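Glutathione synthetase-like effector 30 (Gpa-GSS30-apo) (Globodera pallida, PDB 5OET) is a glutathione synthetase-like effector of a plant-parasitic nematode, probably derived from a housekeeping enzyme that joins gamma-glutamylcysteine to glycine with ATP. Local coordinates at residues 401-410 / 422-431; 171-182 / 447-455. All blocks are in the same frame, centred on the assembly; numbering follows the deposited sequence.

Contact 1: residues 401-410 / 422-431. With MG (magnesium ion), chain C.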
loop_
_atom_site.group_PDB
_atom_site.type_symbol
_atom_site.label_atom_id
_atom_site.label_comp_id
_atom_site.label_asym_id
_atom_site.label_seq_id
_atom_site.Cartn_x
_atom_site.Cartn_y
_atom_site.Cartn_z
ATOM N N ALA A 401 26.735 -39.678 15.967
ATOM C CA ALA A 401 26.453 -39.845 14.549
ATOM C C ALA A 401 26.004 -41.275 14.341
ATOM O O ALA A 401 24.852 -41.527 13.995
ATOM C CB ALA A 401 27.682 -39.531 13.706
ATOM N N THR A 402 26.904 -42.214 14.617
ATOM C CA THR A 402 26.614 -43.632 14.430
ATOM C C THR A 402 26.186 -44.228 15.765
ATOM O O THR A 402 26.751 -45.205 16.238
ATOM C CB THR A 402 27.783 -44.395 13.758
ATOM O OG1 THR A 402 27.494 -45.800 13.759
ATOM C CG2 THR A 402 29.154 -44.116 14.436
ATOM N N GLU A 403 25.166 -43.598 16.346
ATOM C CA GLU A 403 24.480 -44.044 17.558
ATOM C C GLU A 403 23.148 -43.290 17.733
ATOM O O GLU A 403 22.114 -43.903 17.995
ATOM C CB GLU A 403 25.364 -43.962 18.822
ATOM C CG GLU A 403 25.532 -42.608 19.511
ATOM C CD GLU A 403 26.087 -42.735 20.930
ATOM O OE1 GLU A 403 26.645 -43.804 21.294
ATOM O OE2 GLU A 403 25.956 -41.751 21.692
ATOM N N ASN A 404 23.185 -41.970 17.571
ATOM C CA ASN A 404 21.998 -41.124 17.503
ATOM C C ASN A 404 22.070 -40.326 16.176
ATOM O O ASN A 404 22.230 -39.095 16.183
ATOM C CB ASN A 404 21.980 -40.210 18.739
ATOM C CG ASN A 404 20.791 -39.257 18.782
ATOM O OD1 ASN A 404 19.776 -39.448 18.104
ATOM N ND2 ASN A 404 20.922 -38.213 19.597
ATOM N N PRO A 405 21.951 -41.026 15.021
ATOM C CA PRO A 405 21.992 -40.357 13.706
ATOM C C PRO A 405 20.833 -39.402 13.426
ATOM O O PRO A 405 20.890 -38.639 12.463
ATOM C CB PRO A 405 21.963 -41.518 12.715
ATOM C CG PRO A 405 21.335 -42.637 13.459
ATOM C CD PRO A 405 21.773 -42.483 14.877
ATOM N N HIS A 406 19.804 -39.436 14.263
ATOM C CA HIS A 406 18.679 -38.507 14.178
ATOM C C HIS A 406 19.069 -37.118 14.727
ATOM O O HIS A 406 18.356 -36.158 14.528
ATOM C CB HIS A 406 17.442 -39.046 14.932
ATOM C CG HIS A 406 17.006 -40.429 14.519
ATOM N ND1 HIS A 406 15.845 -40.675 13.815
ATOM C CD2 HIS A 406 17.568 -41.643 14.742
ATOM C CE1 HIS A 406 15.723 -41.978 13.612
ATOM N NE2 HIS A 406 16.761 -42.589 14.157
ATOM N N ARG A 407 20.194 -37.027 15.430
ATOM C CA ARG A 407 20.754 -35.762 15.910
ATOM C C ARG A 407 21.408 -34.954 14.787
ATOM O O ARG A 407 21.606 -33.745 14.938
ATOM C CB ARG A 407 21.797 -36.053 17.010
ATOM C CG ARG A 407 22.352 -34.842 17.772
ATOM C CD ARG A 407 23.059 -35.277 19.060
ATOM N NE ARG A 407 23.456 -34.138 19.907
ATOM C CZ ARG A 407 22.618 -33.363 20.613
ATOM N NH1 ARG A 407 21.297 -33.571 20.607
ATOM N NH2 ARG A 407 23.103 -32.352 21.334
ATOM N N TYR A 408 21.727 -35.610 13.664
ATOM C CA TYR A 408 22.506 -35.010 12.577
ATOM C C TYR A 408 21.770 -34.907 11.243
ATOM O O TYR A 408 20.720 -35.522 11.036
ATOM C CB TYR A 408 23.813 -35.798 12.392
ATOM C CG TYR A 408 24.681 -35.736 13.620
ATOM C CD1 TYR A 408 25.426 -34.605 13.889
ATOM C CD2 TYR A 408 24.711 -36.783 14.548
ATOM C CE1 TYR A 408 26.191 -34.519 15.032
ATOM C CE2 TYR A 408 25.475 -36.698 15.699
ATOM C CZ TYR A 408 26.212 -35.559 15.934
ATOM O OH TYR A 408 26.978 -35.436 17.060
ATOM N N VAL A 409 22.333 -34.078 10.365
ATOM C CA VAL A 409 21.882 -33.924 8.982
ATOM C C VAL A 409 23.116 -33.853 8.087
ATOM O O VAL A 409 24.142 -33.286 8.466
ATOM C CB VAL A 409 20.902 -32.734 8.783
ATOM C CG1 VAL A 409 21.487 -31.414 9.251
ATOM C CG2 VAL A 409 20.376 -32.651 7.348
ATOM N N LEU A 410 23.028 -34.467 6.920
ATOM C CA LEU A 410 24.067 -34.333 5.900
ATOM C C LEU A 410 23.611 -33.289 4.894
ATOM O O LEU A 410 22.685 -33.530 4.152
ATOM C CB LEU A 410 24.319 -35.667 5.220
ATOM C CG LEU A 410 25.521 -35.738 4.305
ATOM C CD1 LEU A 410 26.809 -35.621 5.098
ATOM C CD2 LEU A 410 25.511 -37.078 3.584
ATOM N N MET A 422 19.560 -32.835 0.931
ATOM C CA MET A 422 20.096 -33.213 2.250
ATOM C C MET A 422 19.480 -34.486 2.817
ATOM O O MET A 422 18.334 -34.791 2.538
ATOM C CB MET A 422 19.906 -32.068 3.272
ATOM C CG MET A 422 18.473 -31.632 3.456
ATOM S SD MET A 422 18.364 -29.980 4.179
ATOM C CE MET A 422 16.608 -29.629 3.978
ATOM N N PHE A 423 20.246 -35.204 3.638
ATOM C CA PHE A 423 19.893 -36.549 4.118
ATOM C C PHE A 423 19.746 -36.607 5.644
ATOM O O PHE A 423 20.546 -36.008 6.361
ATOM C CB PHE A 423 20.957 -37.543 3.662
ATOM C CG PHE A 423 21.139 -37.583 2.174
ATOM C CD1 PHE A 423 21.857 -36.589 1.510
ATOM C CD2 PHE A 423 20.594 -38.619 1.428
ATOM C CE1 PHE A 423 22.002 -36.617 0.131
ATOM C CE2 PHE A 423 20.762 -38.667 0.049
ATOM C CZ PHE A 423 21.453 -37.659 -0.601
ATOM N N PHE A 424 18.730 -37.328 6.125
ATOM C CA PHE A 424 18.432 -37.412 7.550
ATOM C C PHE A 424 18.492 -38.839 8.084
ATOM O O PHE A 424 18.433 -39.799 7.332
ATOM C CB PHE A 424 17.045 -36.858 7.813
ATOM C CG PHE A 424 16.834 -35.457 7.331
ATOM C CD1 PHE A 424 16.406 -35.223 6.028
ATOM C CD2 PHE A 424 17.021 -34.363 8.186
ATOM C CE1 PHE A 424 16.165 -33.926 5.582
ATOM C CE2 PHE A 424 16.794 -33.063 7.742
ATOM C CZ PHE A 424 16.361 -32.845 6.443
ATOM N N ASN A 425 18.616 -38.951 9.407
ATOM C CA ASN A 425 18.476 -40.229 10.130
ATOM C C ASN A 425 19.471 -41.300 9.627
ATOM O O ASN A 425 20.647 -40.978 9.433
ATOM C CB ASN A 425 17.005 -40.693 10.127
ATOM C CG ASN A 425 16.041 -39.599 10.579
ATOM O OD1 ASN A 425 16.308 -38.855 11.522
ATOM N ND2 ASN A 425 14.921 -39.494 9.899
ATOM N N GLU A 426 19.031 -42.552 9.446
ATOM C CA GLU A 426 19.927 -43.668 9.050
ATOM C C GLU A 426 20.451 -43.527 7.590
ATOM O O GLU A 426 21.493 -44.116 7.248
ATOM C CB GLU A 426 19.266 -45.048 9.288
ATOM C CG GLU A 426 19.337 -45.609 10.733
ATOM C CD GLU A 426 18.281 -45.075 11.734
ATOM O OE1 GLU A 426 17.384 -44.274 11.364
ATOM O OE2 GLU A 426 18.340 -45.467 12.936
ATOM N N ASP A 427 19.753 -42.728 6.754
ATOM C CA ASP A 427 20.252 -42.326 5.416
ATOM C C ASP A 427 21.619 -41.641 5.414
ATOM O O ASP A 427 22.278 -41.639 4.385
ATOM C CB ASP A 427 19.289 -41.342 4.703
ATOM C CG ASP A 427 18.023 -41.988 4.202
ATOM O OD1 ASP A 427 18.088 -43.149 3.761
ATOM O OD2 ASP A 427 16.970 -41.306 4.198
ATOM N N ILE A 428 22.004 -41.017 6.524
ATOM C CA ILE A 428 23.295 -40.346 6.644
ATOM C C ILE A 428 24.434 -41.368 6.588
ATOM O O ILE A 428 25.418 -41.135 5.882
ATOM C CB ILE A 428 23.369 -39.477 7.923
ATOM C CG1 ILE A 428 22.334 -38.335 7.841
ATOM C CG2 ILE A 428 24.769 -38.900 8.107
ATOM C CD1 ILE A 428 22.030 -37.684 9.180
ATOM N N LEU A 429 24.288 -42.490 7.303
ATOM C CA LEU A 429 25.281 -43.583 7.256
ATOM C C LEU A 429 25.259 -44.284 5.895
ATOM O O LEU A 429 26.324 -44.624 5.333
ATOM C CB LEU A 429 25.048 -44.619 8.364
ATOM C CG LEU A 429 25.014 -44.194 9.844
ATOM C CD1 LEU A 429 25.526 -45.350 10.702
ATOM C CD2 LEU A 429 25.811 -42.925 10.138
ATOM N N LYS A 430 24.047 -44.487 5.370
ATOM C CA LYS A 430 23.855 -45.069 4.042
ATOM C C LYS A 430 24.541 -44.269 2.938
ATOM O O LYS A 430 25.269 -44.832 2.124
ATOM C CB LYS A 430 22.353 -45.195 3.714
ATOM C CG LYS A 430 21.577 -46.274 4.502
ATOM C CD LYS A 430 22.347 -47.560 4.819
ATOM C CE LYS A 430 22.840 -48.303 3.583
ATOM N NZ LYS A 430 21.742 -49.084 2.956
ATOM N N LYS A 431 24.293 -42.966 2.916
ATOM C CA LYS A 431 24.892 -42.113 1.892
ATOM C C LYS A 431 26.384 -41.898 2.100
ATOM O O LYS A 431 27.086 -41.726 1.119
ATOM C CB LYS A 431 24.181 -40.766 1.716
ATOM C CG LYS A 431 24.230 -40.327 0.248
ATOM C CD LYS A 431 24.686 -38.903 -0.003
ATOM C CE LYS A 431 24.582 -38.605 -1.510
ATOM N NZ LYS A 431 24.845 -37.198 -1.957
HETATM MG MG MG C . 17.240 -44.611 14.243
#
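His-406 and Glu-426 meet through a magnesium ion at the open end of a beta hairpin, strands 408-412 and 422-424, whose second, weakly bonded strand leads through a turn into helix 427-434. The metal is held by His-406 NE2 at 2.1 Å and by Glu-426 OE2 at 1.9 Å, with the imidazole and carboxylate planes nearly perpendicular, 80° apart. Glu-426 reaches it because its chain bends at chi2 (82°), which folds the carboxylate back toward the ring. Asn-425 lies against the same imidazole: its CB sits over one face, offset toward the rim, while OD1 comes within 3.0 Å of His-406 ND1. In the hairpin proper, Leu-410 and Phe-423 form an antiparallel hydrogen-bonded pair; Leu-410 N donates to Phe-423 O at 3.0 Å, almost straight, and Phe-423 N returns a bond to Leu-410 O. On the sheet face of Val-409 and Phe-424, Val-409 CG2 rests off-centre against the aromatic ring, 3.6 Å from Phe-424 CE2. On the other face Ile-428 pushes its CD1 under the strand, close to Tyr-408 O and 3.8 Å from Val-409 CA, and its side chain also touches Leu-445 of the adjoining strand 443-447. This is a beta hairpin followed, through a type II' turn from Phe-424 to Asp-427, by a helix at the edge of a four-stranded antiparallel sheet, with a magnesium ion bound by His-406 and Glu-426.

Contact 2: residues 171-182 / 447-455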
loop_
_atom_site.group_PDB
_atom_site.type_symbol
_atom_site.label_atom_id
_atom_site.label_comp_id
_atom_site.label_asym_id
_atom_site.label_seq_id
_atom_site.Cartn_x
_atom_site.Cartn_y
_atom_site.Cartn_z
ATOM N N ALA A 171 15.356 -20.157 17.275
ATOM C CA ALA A 171 15.427 -20.504 18.703
ATOM C C ALA A 171 15.404 -22.032 18.760
ATOM O O ALA A 171 14.506 -22.644 18.200
ATOM C CB ALA A 171 14.272 -19.900 19.486
ATOM N N SER A 172 16.405 -22.642 19.389
ATOM C CA SER A 172 16.541 -24.103 19.384
ATOM C C SER A 172 16.456 -24.664 20.790
ATOM O O SER A 172 17.061 -24.119 21.701
ATOM C CB SER A 172 17.875 -24.483 18.770
ATOM O OG SER A 172 18.001 -25.889 18.664
ATOM N N GLN A 173 15.730 -25.765 20.939
ATOM C CA GLN A 173 15.474 -26.389 22.234
ATOM C C GLN A 173 16.633 -27.309 22.624
ATOM O O GLN A 173 16.753 -28.418 22.100
ATOM C CB GLN A 173 14.153 -27.190 22.191
ATOM C CG GLN A 173 13.493 -27.430 23.551
ATOM C CD GLN A 173 12.061 -27.966 23.414
ATOM O OE1 GLN A 173 11.859 -29.139 23.106
ATOM N NE2 GLN A 173 11.062 -27.101 23.634
ATOM N N GLU A 174 17.494 -26.845 23.532
ATOM C CA GLU A 174 18.531 -27.706 24.142
ATOM C C GLU A 174 17.867 -28.679 25.127
ATOM O O GLU A 174 16.660 -28.590 25.358
ATOM C CB GLU A 174 19.599 -26.865 24.866
ATOM C CG GLU A 174 20.610 -26.155 23.977
ATOM C CD GLU A 174 21.777 -25.581 24.781
ATOM O OE1 GLU A 174 21.600 -25.337 26.004
ATOM O OE2 GLU A 174 22.878 -25.385 24.205
ATOM N N ASP A 175 18.652 -29.546 25.774
ATOM C CA ASP A 175 18.119 -30.693 26.541
ATOM C C ASP A 175 17.378 -30.418 27.873
ATOM O O ASP A 175 16.335 -31.045 28.112
ATOM C CB ASP A 175 19.204 -31.782 26.732
ATOM C CG ASP A 175 19.233 -32.796 25.581
ATOM O OD1 ASP A 175 18.196 -33.478 25.371
ATOM O OD2 ASP A 175 20.292 -32.934 24.907
ATOM N N ASP A 176 17.899 -29.499 28.710
ATOM C CA ASP A 176 17.194 -28.894 29.872
ATOM C C ASP A 176 15.752 -28.441 29.543
ATOM O O ASP A 176 14.886 -28.417 30.401
ATOM C CB ASP A 176 17.999 -27.684 30.422
ATOM C CG ASP A 176 18.967 -28.062 31.576
ATOM O OD1 ASP A 176 18.484 -28.281 32.705
ATOM O OD2 ASP A 176 20.202 -28.115 31.359
ATOM N N GLY A 177 15.528 -28.058 28.289
ATOM C CA GLY A 177 14.221 -27.619 27.780
ATOM C C GLY A 177 14.176 -26.137 27.445
ATOM O O GLY A 177 13.145 -25.645 26.981
ATOM N N GLN A 178 15.289 -25.429 27.663
ATOM C CA GLN A 178 15.377 -23.973 27.475
ATOM C C GLN A 178 15.908 -23.677 26.056
ATOM O O GLN A 178 16.732 -24.443 25.512
ATOM C CB GLN A 178 16.285 -23.354 28.566
ATOM C CG GLN A 178 15.681 -22.164 29.319
ATOM C CD GLN A 178 16.001 -20.793 28.724
ATOM O OE1 GLN A 178 16.897 -20.083 29.215
ATOM N NE2 GLN A 178 15.261 -20.408 27.672
ATOM N N TYR A 179 15.429 -22.588 25.447
ATOM C CA TYR A 179 15.792 -22.250 24.055
ATOM C C TYR A 179 17.095 -21.454 23.956
ATOM O O TYR A 179 17.317 -20.560 24.762
ATOM C CB TYR A 179 14.645 -21.495 23.383
ATOM C CG TYR A 179 13.382 -22.317 23.329
ATOM C CD1 TYR A 179 13.299 -23.431 22.496
ATOM C CD2 TYR A 179 12.265 -22.002 24.127
ATOM C CE1 TYR A 179 12.146 -24.207 22.450
ATOM C CE2 TYR A 179 11.104 -22.769 24.079
ATOM C CZ TYR A 179 11.059 -23.876 23.241
ATOM O OH TYR A 179 9.942 -24.669 23.163
ATOM N N VAL A 180 17.944 -21.801 22.980
ATOM C CA VAL A 180 19.146 -21.006 22.644
ATOM C C VAL A 180 19.162 -20.546 21.175
ATOM O O VAL A 180 18.650 -21.229 20.283
ATOM C CB VAL A 180 20.473 -21.726 22.937
ATOM C CG1 VAL A 180 20.615 -21.978 24.425
ATOM C CG2 VAL A 180 20.614 -23.000 22.117
ATOM N N LEU A 181 19.764 -19.382 20.949
ATOM C CA LEU A 181 19.833 -18.781 19.627
ATOM C C LEU A 181 20.868 -19.538 18.797
ATOM O O LEU A 181 22.010 -19.720 19.247
ATOM C CB LEU A 181 20.224 -17.304 19.738
ATOM C CG LEU A 181 20.130 -16.457 18.453
ATOM C CD1 LEU A 181 18.689 -16.273 18.006
ATOM C CD2 LEU A 181 20.801 -15.100 18.650
ATOM N N LYS A 182 20.465 -19.983 17.601
ATOM C CA LYS A 182 21.386 -20.626 16.654
ATOM C C LYS A 182 21.169 -20.161 15.211
ATOM O O LYS A 182 20.058 -20.140 14.709
ATOM C CB LYS A 182 21.309 -22.153 16.781
ATOM C CG LYS A 182 21.997 -22.669 18.049
ATOM C CD LYS A 182 22.910 -23.876 17.820
ATOM C CE LYS A 182 23.886 -24.099 18.974
ATOM N NZ LYS A 182 24.758 -22.911 19.228
ATOM N N GLU A 447 24.700 -30.720 13.253
ATOM C CA GLU A 447 23.733 -31.077 14.268
ATOM C C GLU A 447 22.404 -30.529 13.790
ATOM O O GLU A 447 22.315 -29.369 13.421
ATOM C CB GLU A 447 24.079 -30.481 15.643
ATOM C CG GLU A 447 25.261 -31.130 16.367
ATOM C CD GLU A 447 25.063 -31.326 17.881
ATOM O OE1 GLU A 447 23.897 -31.380 18.367
ATOM O OE2 GLU A 447 26.097 -31.472 18.593
ATOM N N LYS A 448 21.384 -31.388 13.776
ATOM C CA LYS A 448 20.019 -30.981 13.494
ATOM C C LYS A 448 19.509 -30.217 14.698
ATOM O O LYS A 448 19.707 -30.642 15.829
ATOM C CB LYS A 448 19.147 -32.210 13.242
ATOM C CG LYS A 448 17.729 -31.905 12.780
ATOM C CD LYS A 448 16.986 -33.212 12.481
ATOM C CE LYS A 448 15.628 -32.949 11.836
ATOM N NZ LYS A 448 14.941 -34.215 11.464
ATOM N N LEU A 449 18.875 -29.081 14.475
ATOM C CA LEU A 449 18.354 -28.276 15.580
ATOM C C LEU A 449 16.926 -28.694 15.920
ATOM O O LEU A 449 16.136 -29.039 15.035
ATOM C CB LEU A 449 18.426 -26.791 15.224
ATOM C CG LEU A 449 19.870 -26.354 14.885
ATOM C CD1 LEU A 449 19.894 -24.931 14.368
ATOM C CD2 LEU A 449 20.829 -26.557 16.062
ATOM N N ARG A 450 16.605 -28.684 17.209
ATOM C CA ARG A 450 15.261 -29.009 17.676
ATOM C C ARG A 450 14.504 -27.688 17.786
ATOM O O ARG A 450 14.703 -26.944 18.737
ATOM C CB ARG A 450 15.313 -29.783 19.013
ATOM C CG ARG A 450 16.399 -30.886 19.065
ATOM C CD ARG A 450 16.018 -32.198 19.767
ATOM N NE ARG A 450 15.323 -32.047 21.059
ATOM C CZ ARG A 450 13.998 -32.078 21.253
ATOM N NH1 ARG A 450 13.143 -32.223 20.236
ATOM N NH2 ARG A 450 13.506 -31.942 22.492
ATOM N N PRO A 451 13.653 -27.367 16.798
ATOM C CA PRO A 451 13.179 -25.985 16.710
ATOM C C PRO A 451 11.925 -25.692 17.546
ATOM O O PRO A 451 11.080 -26.570 17.721
ATOM C CB PRO A 451 12.887 -25.835 15.212
ATOM C CG PRO A 451 12.493 -27.216 14.763
ATOM C CD PRO A 451 12.988 -28.212 15.787
ATOM N N MET A 452 11.823 -24.454 18.033
ATOM C CA MET A 452 10.699 -23.969 18.842
ATOM C C MET A 452 9.427 -23.962 18.005
ATOM O O MET A 452 9.393 -23.401 16.917
ATOM C CB MET A 452 10.999 -22.557 19.349
ATOM C CG MET A 452 9.952 -21.945 20.274
ATOM S SD MET A 452 10.123 -20.180 20.507
ATOM C CE MET A 452 9.678 -19.609 18.871
ATOM N N VAL A 453 8.384 -24.589 18.525
ATOM C CA VAL A 453 7.107 -24.702 17.857
ATOM C C VAL A 453 6.128 -23.820 18.619
ATOM O O VAL A 453 5.995 -23.913 19.834
ATOM C CB VAL A 453 6.626 -26.170 17.828
ATOM C CG1 VAL A 453 5.190 -26.274 17.339
ATOM C CG2 VAL A 453 7.543 -26.997 16.942
ATOM N N ILE A 454 5.448 -22.949 17.891
ATOM C CA ILE A 454 4.424 -22.084 18.468
ATOM C C ILE A 454 3.149 -22.230 17.637
ATOM O O ILE A 454 3.158 -22.852 16.576
ATOM C CB ILE A 454 4.907 -20.611 18.594
ATOM C CG1 ILE A 454 5.231 -19.983 17.233
ATOM C CG2 ILE A 454 6.122 -20.521 19.510
ATOM C CD1 ILE A 454 4.055 -19.333 16.531
ATOM N N LYS A 455 2.059 -21.670 18.149
ATOM C CA LYS A 455 0.744 -21.700 17.507
ATOM C C LYS A 455 0.423 -20.308 16.944
ATOM O O LYS A 455 0.681 -19.289 17.593
ATOM C CB LYS A 455 -0.331 -22.106 18.521
ATOM C CG LYS A 455 -0.252 -23.545 19.043
ATOM C CD LYS A 455 -1.211 -24.494 18.314
ATOM C CE LYS A 455 -1.733 -25.627 19.221
ATOM N NZ LYS A 455 -0.941 -26.891 19.149
#
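Met-452 turns its CG anti to the backbone N (chi1 -177°) and stays extended at chi2 (-165°), while Tyr-179 keeps its ring anti to its own carbonyl carbon (chi1 -61°); together these lay the methionine across one face of the ring. Met-452 CG lies 3.9 Å from the centroid of the Tyr-179 ring, and SD follows over the same ring at 4.5 Å from the centroid, a Met-aromatic contact. Beside it the backbones are joined by a single bridge, Ser-172 with Pro-451. Gln-173 N donates to Arg-450 O at 2.7 Å, and Met-452 N donates to Ala-171 O at 3.2 Å. The Arg-450 carbonyl is held mainly by Gln-173 N, with Ser-172 OG at most a weak second donor. Farther along, Leu-449 CD2 packs on Lys-182 CD at 3.8 Å, and the lysine carries its NZ onward to Gln-381 O. The segment 447-455 thus runs beside the hairpin of strands 160-173 and 179-188; Ala-171 and Met-452 meet Phe-96 of strand 94-96, Tyr-179 leans on Leu-100 of helix 98-119, and Met-452 also touches Pro-473 of strand 469-484.

The start of segment 447-455 touches contact 1, which lies within the chain loop that contact 2 closes; their centres are 19 Å apart. They meet directly where Arg-407 NE forms a salt bridge with Glu-447 OE1 and Arg-407 O probably accepts a hydrogen bond from Lys-448 N. Both are only partly buried. Contact 1 belongs to the small four-stranded sheet and lies farther from the chain's centre; it combines a local hairpin and apolar packing, part of it on an aromatic ring, with an exposed metal site. Contact 2 belongs to the large mixed sheet and joins segments 265 residues apart through backbone bonds and a methionine-tyrosine packing, with no metal of its own.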